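Local coordinates for protein adenosine kinase, putative (Trypanosoma brucei, PDB 2XTB) that probably phosphorylates adenosine and related nucleosides to their monophosphates at the expense of ATP, a step of purine salvage, at residues Q13-L18 with G141-L146; S66-A71 with V86-C91. All blocks are in the same frame, centred on the assembly; numbering follows the deposited sequence.

Contact 1. Residues Q13-L18 with G141-L146. With KRM (4-[5-(4-phenoxyphenyl)-1H-pyrazol-3-yl]morpholine), chain B.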
loop_
_atom_site.group_PDB
_atom_site.type_symbol
_atom_site.label_atom_id
_atom_site.label_comp_id
_atom_site.label_asym_id
_atom_site.label_seq_id
_atom_site.Cartn_x
_atom_site.Cartn_y
_atom_site.Cartn_z
ATOM N N GLN A 13 1.406 -1.910 7.981
ATOM C CA GLN A 13 2.413 -2.945 7.811
ATOM C C GLN A 13 2.533 -3.343 6.349
ATOM O O GLN A 13 1.531 -3.552 5.667
ATOM C CB GLN A 13 2.114 -4.153 8.690
ATOM C CG GLN A 13 3.219 -5.204 8.701
ATOM C CD GLN A 13 3.207 -6.065 9.948
ATOM O OE1 GLN A 13 3.487 -7.261 9.893
ATOM N NE2 GLN A 13 2.886 -5.459 11.083
ATOM N N CYS A 14 3.773 -3.426 5.873
ATOM C CA CYS A 14 4.051 -3.772 4.485
ATOM C C CYS A 14 5.529 -4.104 4.295
ATOM O O CYS A 14 6.294 -4.167 5.263
ATOM C CB CYS A 14 3.639 -2.626 3.555
ATOM S SG CYS A 14 3.526 -3.073 1.811
ATOM N N ASN A 15 5.908 -4.323 3.037
ATOM C CA ASN A 15 7.290 -4.558 2.649
ATOM C C ASN A 15 7.969 -3.252 2.217
ATOM O O ASN A 15 7.673 -2.723 1.143
ATOM C CB ASN A 15 7.342 -5.595 1.522
ATOM C CG ASN A 15 6.810 -6.961 1.949
ATOM O OD1 ASN A 15 6.484 -7.183 3.117
ATOM N ND2 ASN A 15 6.727 -7.883 0.998
ATOM N N PRO A 16 8.874 -2.717 3.062
ATOM C CA PRO A 16 9.511 -1.441 2.741
ATOM C C PRO A 16 10.621 -1.578 1.703
ATOM O O PRO A 16 11.553 -2.359 1.890
ATOM C CB PRO A 16 10.072 -0.972 4.090
ATOM C CG PRO A 16 10.231 -2.199 4.905
ATOM C CD PRO A 16 9.341 -3.270 4.347
ATOM N N LEU A 17 10.502 -0.825 0.613
ATOM C CA LEU A 17 11.529 -0.788 -0.426
ATOM C C LEU A 17 12.019 0.637 -0.629
ATOM O O LEU A 17 11.237 1.576 -0.567
ATOM C CB LEU A 17 10.996 -1.334 -1.756
ATOM C CG LEU A 17 10.295 -2.694 -1.832
ATOM C CD1 LEU A 17 9.884 -2.968 -3.261
ATOM C CD2 LEU A 17 11.161 -3.826 -1.315
ATOM N N LEU A 18 13.318 0.797 -0.852
ATOM C CA LEU A 18 13.859 2.101 -1.207
ATOM C C LEU A 18 13.844 2.231 -2.721
ATOM O O LEU A 18 14.522 1.476 -3.421
ATOM C CB LEU A 18 15.281 2.281 -0.662
ATOM C CG LEU A 18 15.933 3.662 -0.825
ATOM C CD1 LEU A 18 15.381 4.649 0.184
ATOM C CD2 LEU A 18 17.447 3.585 -0.705
ATOM N N GLY A 141 14.308 -8.523 -0.800
ATOM C CA GLY A 141 15.338 -8.551 0.232
ATOM C C GLY A 141 14.805 -8.642 1.647
ATOM O O GLY A 141 13.995 -9.521 1.960
ATOM N N ALA A 142 15.254 -7.708 2.485
ATOM C CA ALA A 142 14.987 -7.712 3.927
ATOM C C ALA A 142 13.503 -7.762 4.277
ATOM O O ALA A 142 13.118 -8.370 5.280
ATOM C CB ALA A 142 15.644 -6.503 4.586
ATOM N N ALA A 143 12.685 -7.129 3.440
ATOM C CA ALA A 143 11.241 -7.038 3.645
ATOM C C ALA A 143 10.576 -8.388 3.917
ATOM O O ALA A 143 9.673 -8.474 4.753
ATOM C CB ALA A 143 10.594 -6.360 2.460
ATOM N N ASN A 144 11.030 -9.428 3.216
ATOM C CA ASN A 144 10.515 -10.793 3.388
ATOM C C ASN A 144 10.922 -11.473 4.702
ATOM O O ASN A 144 10.355 -12.505 5.075
ATOM C CB ASN A 144 10.944 -11.677 2.213
ATOM C CG ASN A 144 10.125 -11.434 0.961
ATOM O OD1 ASN A 144 10.577 -11.722 -0.144
ATOM N ND2 ASN A 144 8.916 -10.913 1.126
ATOM N N HIS A 145 11.903 -10.894 5.393
ATOM C CA HIS A 145 12.456 -11.490 6.606
ATOM C C HIS A 145 11.900 -10.881 7.885
ATOM O O HIS A 145 12.528 -10.950 8.948
ATOM C CB HIS A 145 13.982 -11.434 6.575
ATOM C CG HIS A 145 14.578 -12.257 5.482
ATOM N ND1 HIS A 145 14.902 -13.586 5.647
ATOM C CD2 HIS A 145 14.875 -11.951 4.197
ATOM C CE1 HIS A 145 15.387 -14.060 4.513
ATOM N NE2 HIS A 145 15.384 -13.088 3.618
ATOM N N LEU A 146 10.712 -10.292 7.780
ATOM C CA LEU A 146 9.987 -9.825 8.951
ATOM C C LEU A 146 9.701 -11.038 9.827
ATOM O O LEU A 146 9.184 -12.055 9.353
ATOM C CB LEU A 146 8.700 -9.098 8.545
ATOM C CG LEU A 146 7.946 -8.306 9.618
ATOM C CD1 LEU A 146 8.791 -7.163 10.173
ATOM C CD2 LEU A 146 6.638 -7.776 9.052
HETATM C C24 KRM B . 6.308 -4.819 -1.946
HETATM C C23 KRM B . 5.546 -3.499 -1.923
HETATM O O22 KRM B . 5.771 -2.812 -3.153
HETATM C C21 KRM B . 5.158 -3.493 -4.248
HETATM C C20 KRM B . 5.823 -4.853 -4.467
HETATM N N19 KRM B . 5.964 -5.542 -3.175
HETATM C C16 KRM B . 5.826 -6.912 -3.095
HETATM C C15 KRM B . 5.872 -7.784 -4.173
HETATM N N17 KRM B . 5.661 -7.524 -1.925
HETATM N N18 KRM B . 5.577 -8.886 -2.250
HETATM C C14 KRM B . 5.705 -9.046 -3.595
HETATM C C11 KRM B . 5.667 -10.372 -4.285
HETATM C C10 KRM B . 5.903 -10.490 -5.657
HETATM C C9 KRM B . 5.861 -11.746 -6.272
HETATM C C12 KRM B . 5.394 -11.520 -3.535
HETATM C C13 KRM B . 5.353 -12.773 -4.148
HETATM C C8 KRM B . 5.582 -12.894 -5.519
HETATM O O7 KRM B . 5.537 -14.150 -6.087
HETATM C C6 KRM B . 5.263 -14.394 -7.417
HETATM C C1 KRM B . 6.301 -14.730 -8.293
HETATM C C5 KRM B . 3.952 -14.327 -7.898
HETATM C C4 KRM B . 3.685 -14.582 -9.247
HETATM C C3 KRM B . 4.725 -14.910 -10.121
HETATM C C2 KRM B . 6.035 -14.984 -9.643
HETATM O O HOH W 1 8.733 -6.258 5.965
#

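Contact 2. Residues S66-A71 with V86-C91. With KRM (4-[5-(4-phenoxyphenyl)-1H-pyrazol-3-yl]morpholine), chain B.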
loop_
_atom_site.group_PDB
_atom_site.type_symbol
_atom_site.label_atom_id
_atom_site.label_comp_id
_atom_site.label_asym_id
_atom_site.label_seq_id
_atom_site.Cartn_x
_atom_site.Cartn_y
_atom_site.Cartn_z
ATOM N N SER A 66 4.400 -0.393 -1.703
ATOM C CA SER A 66 2.963 -0.119 -1.670
ATOM C C SER A 66 2.487 0.508 -0.362
ATOM O O SER A 66 2.046 1.657 -0.353
ATOM C CB SER A 66 2.170 -1.394 -1.957
ATOM O OG SER A 66 0.779 -1.175 -1.776
ATOM N N GLY A 67 2.590 -0.244 0.732
ATOM C CA GLY A 67 2.112 0.202 2.040
ATOM C C GLY A 67 2.831 1.406 2.623
ATOM O O GLY A 67 2.217 2.220 3.314
ATOM N N LEU A 68 4.129 1.523 2.352
ATOM C CA LEU A 68 4.909 2.667 2.823
ATOM C C LEU A 68 4.548 3.950 2.071
ATOM O O LEU A 68 4.579 5.041 2.647
ATOM C CB LEU A 68 6.415 2.386 2.742
ATOM C CG LEU A 68 7.395 3.431 3.300
ATOM C CD1 LEU A 68 7.096 3.784 4.758
ATOM C CD2 LEU A 68 8.827 2.948 3.145
ATOM N N ASN A 69 4.203 3.817 0.793
ATOM C CA ASN A 69 3.716 4.956 0.018
ATOM C C ASN A 69 2.309 5.371 0.436
ATOM O O ASN A 69 1.982 6.557 0.424
ATOM C CB ASN A 69 3.784 4.672 -1.480
ATOM C CG ASN A 69 5.211 4.579 -1.988
ATOM O OD1 ASN A 69 6.025 5.479 -1.770
ATOM N ND2 ASN A 69 5.523 3.484 -2.671
ATOM N N VAL A 70 1.488 4.391 0.810
ATOM C CA VAL A 70 0.179 4.657 1.409
ATOM C C VAL A 70 0.359 5.464 2.702
ATOM O O VAL A 70 -0.335 6.461 2.926
ATOM C CB VAL A 70 -0.601 3.339 1.691
ATOM C CG1 VAL A 70 -1.838 3.596 2.532
ATOM C CG2 VAL A 70 -0.981 2.651 0.389
ATOM N N ALA A 71 1.309 5.032 3.531
ATOM C CA ALA A 71 1.607 5.685 4.803
ATOM C C ALA A 71 2.152 7.096 4.607
ATOM O O ALA A 71 1.820 8.001 5.374
ATOM C CB ALA A 71 2.579 4.848 5.613
ATOM N N VAL A 86 0.836 8.208 11.788
ATOM C CA VAL A 86 1.116 6.908 11.185
ATOM C C VAL A 86 2.321 6.246 11.834
ATOM O O VAL A 86 3.349 6.887 12.059
ATOM C CB VAL A 86 1.348 7.016 9.649
ATOM C CG1 VAL A 86 1.994 5.752 9.096
ATOM C CG2 VAL A 86 0.044 7.283 8.927
ATOM N N THR A 87 2.169 4.963 12.148
ATOM C CA THR A 87 3.285 4.112 12.517
ATOM C C THR A 87 3.413 3.062 11.423
ATOM O O THR A 87 2.418 2.447 11.030
ATOM C CB THR A 87 3.069 3.437 13.884
ATOM O OG1 THR A 87 2.784 4.436 14.869
ATOM C CG2 THR A 87 4.313 2.665 14.310
ATOM N N TYR A 88 4.632 2.883 10.918
ATOM C CA TYR A 88 4.892 1.898 9.877
ATOM C C TYR A 88 5.789 0.777 10.378
ATOM O O TYR A 88 6.871 1.025 10.914
ATOM C CB TYR A 88 5.509 2.548 8.638
ATOM C CG TYR A 88 5.809 1.560 7.531
ATOM C CD1 TYR A 88 4.865 1.288 6.542
ATOM C CD2 TYR A 88 7.033 0.885 7.480
ATOM C CE1 TYR A 88 5.132 0.374 5.530
ATOM C CE2 TYR A 88 7.305 -0.027 6.473
ATOM C CZ TYR A 88 6.353 -0.274 5.500
ATOM O OH TYR A 88 6.618 -1.176 4.499
ATOM N N VAL A 89 5.330 -0.455 10.187
ATOM C CA VAL A 89 6.094 -1.640 10.546
ATOM C C VAL A 89 6.461 -2.394 9.273
ATOM O O VAL A 89 5.648 -2.542 8.362
ATOM C CB VAL A 89 5.323 -2.534 11.558
ATOM C CG1 VAL A 89 5.960 -3.913 11.696
ATOM C CG2 VAL A 89 5.265 -1.850 12.913
ATOM N N GLY A 90 7.708 -2.841 9.218
ATOM C CA GLY A 90 8.228 -3.579 8.081
ATOM C C GLY A 90 9.608 -4.077 8.434
ATOM O O GLY A 90 10.014 -4.004 9.593
ATOM N N CYS A 91 10.336 -4.578 7.445
ATOM C CA CYS A 91 11.684 -5.067 7.701
ATOM C C CYS A 91 12.717 -4.523 6.713
ATOM O O CYS A 91 12.661 -4.796 5.514
ATOM C CB CYS A 91 11.707 -6.601 7.745
ATOM S SG CYS A 91 13.250 -7.307 8.355
HETATM C C24 KRM B . 6.308 -4.819 -1.946
HETATM C C23 KRM B . 5.546 -3.499 -1.923
HETATM O O22 KRM B . 5.771 -2.812 -3.153
HETATM C C21 KRM B . 5.158 -3.493 -4.248
HETATM C C20 KRM B . 5.823 -4.853 -4.467
HETATM N N19 KRM B . 5.964 -5.542 -3.175
HETATM C C16 KRM B . 5.826 -6.912 -3.095
HETATM C C15 KRM B . 5.872 -7.784 -4.173
HETATM N N17 KRM B . 5.661 -7.524 -1.925
HETATM N N18 KRM B . 5.577 -8.886 -2.250
HETATM C C14 KRM B . 5.705 -9.046 -3.595
HETATM C C11 KRM B . 5.667 -10.372 -4.285
HETATM C C10 KRM B . 5.903 -10.490 -5.657
HETATM C C9 KRM B . 5.861 -11.746 -6.272
HETATM C C12 KRM B . 5.394 -11.520 -3.535
HETATM C C13 KRM B . 5.353 -12.773 -4.148
HETATM C C8 KRM B . 5.582 -12.894 -5.519
HETATM O O7 KRM B . 5.537 -14.150 -6.087
HETATM C C6 KRM B . 5.263 -14.394 -7.417
HETATM C C1 KRM B . 6.301 -14.730 -8.293
HETATM C C5 KRM B . 3.952 -14.327 -7.898
HETATM C C4 KRM B . 3.685 -14.582 -9.247
HETATM C C3 KRM B . 4.725 -14.910 -10.121
HETATM C C2 KRM B . 6.035 -14.984 -9.643
HETATM O O HOH W 2 5.797 -0.885 1.665
#

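Contact 1. Residues Q13-L18 with G141-L146
Ala-143 presses its methyl group between Asn-15 and Pro-16, and this is the close-packed part of the contact. Its CB lies 3.5 Å from Asn-15 CB and 3.8 Å from Pro-16 CD, a purely van der Waals fit. The short 3-10 turn 142-144 presents that methyl: its CB bond points at 13-18, and the turn is held by Asn-144 N bonding to Gly-141 O at 3.2 Å. No direct hydrogen bond crosses between the segments. A water lies between them, 2.7 Å from Ala-143 O and 3.3 Å from Cys-14 O, and may bridge the two, although further acceptors compete for its protons. At the Gln-13 end of the contact, with CG anti to the backbone N (chi1 -173°) and the chain extended beyond it, Gln-13 OE1 reaches Leu-146 CD2, and the two side chains cross obliquely.

The looser side lies at Asn-144, which is partly exposed. Its ND2 stands 3.7 Å from Asn-15 ND2, a separation with no hydrogen bond. Asn-15 turns its amide to the ligand: with CG beside the backbone N (chi1 -63°), ND2 donates to pyrazole N17 of KRM at 3.1 Å, a weak bond bent to 129°. Asn-15 is an adenosine-binding residue, so the ligand's pyrazole engages part of the nucleoside site. Around the contact, Val-175 of helix 172-175 touches both asparagines, Pro-16 rests on strand 86-93 and on Leu-101 of helix 96-106, and Gln-13 reaches Phe-168 of strand 165-169.

Contact 2. Residues S66-A71 with V86-C91
Leu-68 and Tyr-88 meet chiefly through a CH-pi contact. The CD1 methyl of Leu-68 sits 3.7 Å from the ring centroid of Tyr-88 and only 10° off the ring normal, hence over the middle of one face. With its CG anti to the backbone N (chi1 179°), the tyrosine extends its ring toward the helix, and the two side chains cross at about a right angle.

Apolar packing continues around this CH-pi contact. Leu-68 CB lies 3.7 Å from Tyr-88 CE1, near the hydroxyl end of the ring, while one turn further along, Ala-71 CB meets Val-86 CG1 at 3.6 Å. Gly-67 has no side chain, and its backbone C comes to 3.8 Å from Tyr-88 CE1.

The polar link between the segments is a water. It accepts from Leu-68 N at 3.0 Å and lies 3.0 Å from Tyr-88 OH, joining the first helical turn to the ring hydroxyl. Separately, the helix start binds the ligand: Ser-66 N gives a nearly straight bond to morpholine O22 of KRM at 3.1 Å, and Ser-66 OG bonds to Asp-301, the predicted proton acceptor.

The 66-71 part of helix 66-77 runs nearly antiparallel to the 86-89 part of strand 86-93 (167°, segment axes 9.4 Å apart), the helix-on-sheet layering of the alpha/beta core of ribokinase-family enzymes, with the helix start, next to Gly-65, at the adenosine site.

Overall arrangement
From the N terminus, the chain leaves strand 10-13 of the large nine-stranded sheet through 13-18 and enters the five-stranded sheet with strand 17-23. Helix 66-77 and strand 86-93 then return it to the large sheet, and contact 2 closes that short loop, with 14 residues between its segments. After strand 133-139 of the smaller sheet, 141-146 folds back onto 13-18, so contact 1, with 122 residues between its segments, closes a loop that encloses contact 2 entirely. The two contacts also touch: Cys-14 O probably hydrogen-bonds with Tyr-88 OH at 3.1 Å, and Cys-14 N with Val-89 O at 3.2 Å. KRM bonds to Ser-66 N and weakly to Asn-15 ND2, touching both contacts near where the chain passes between the sheets.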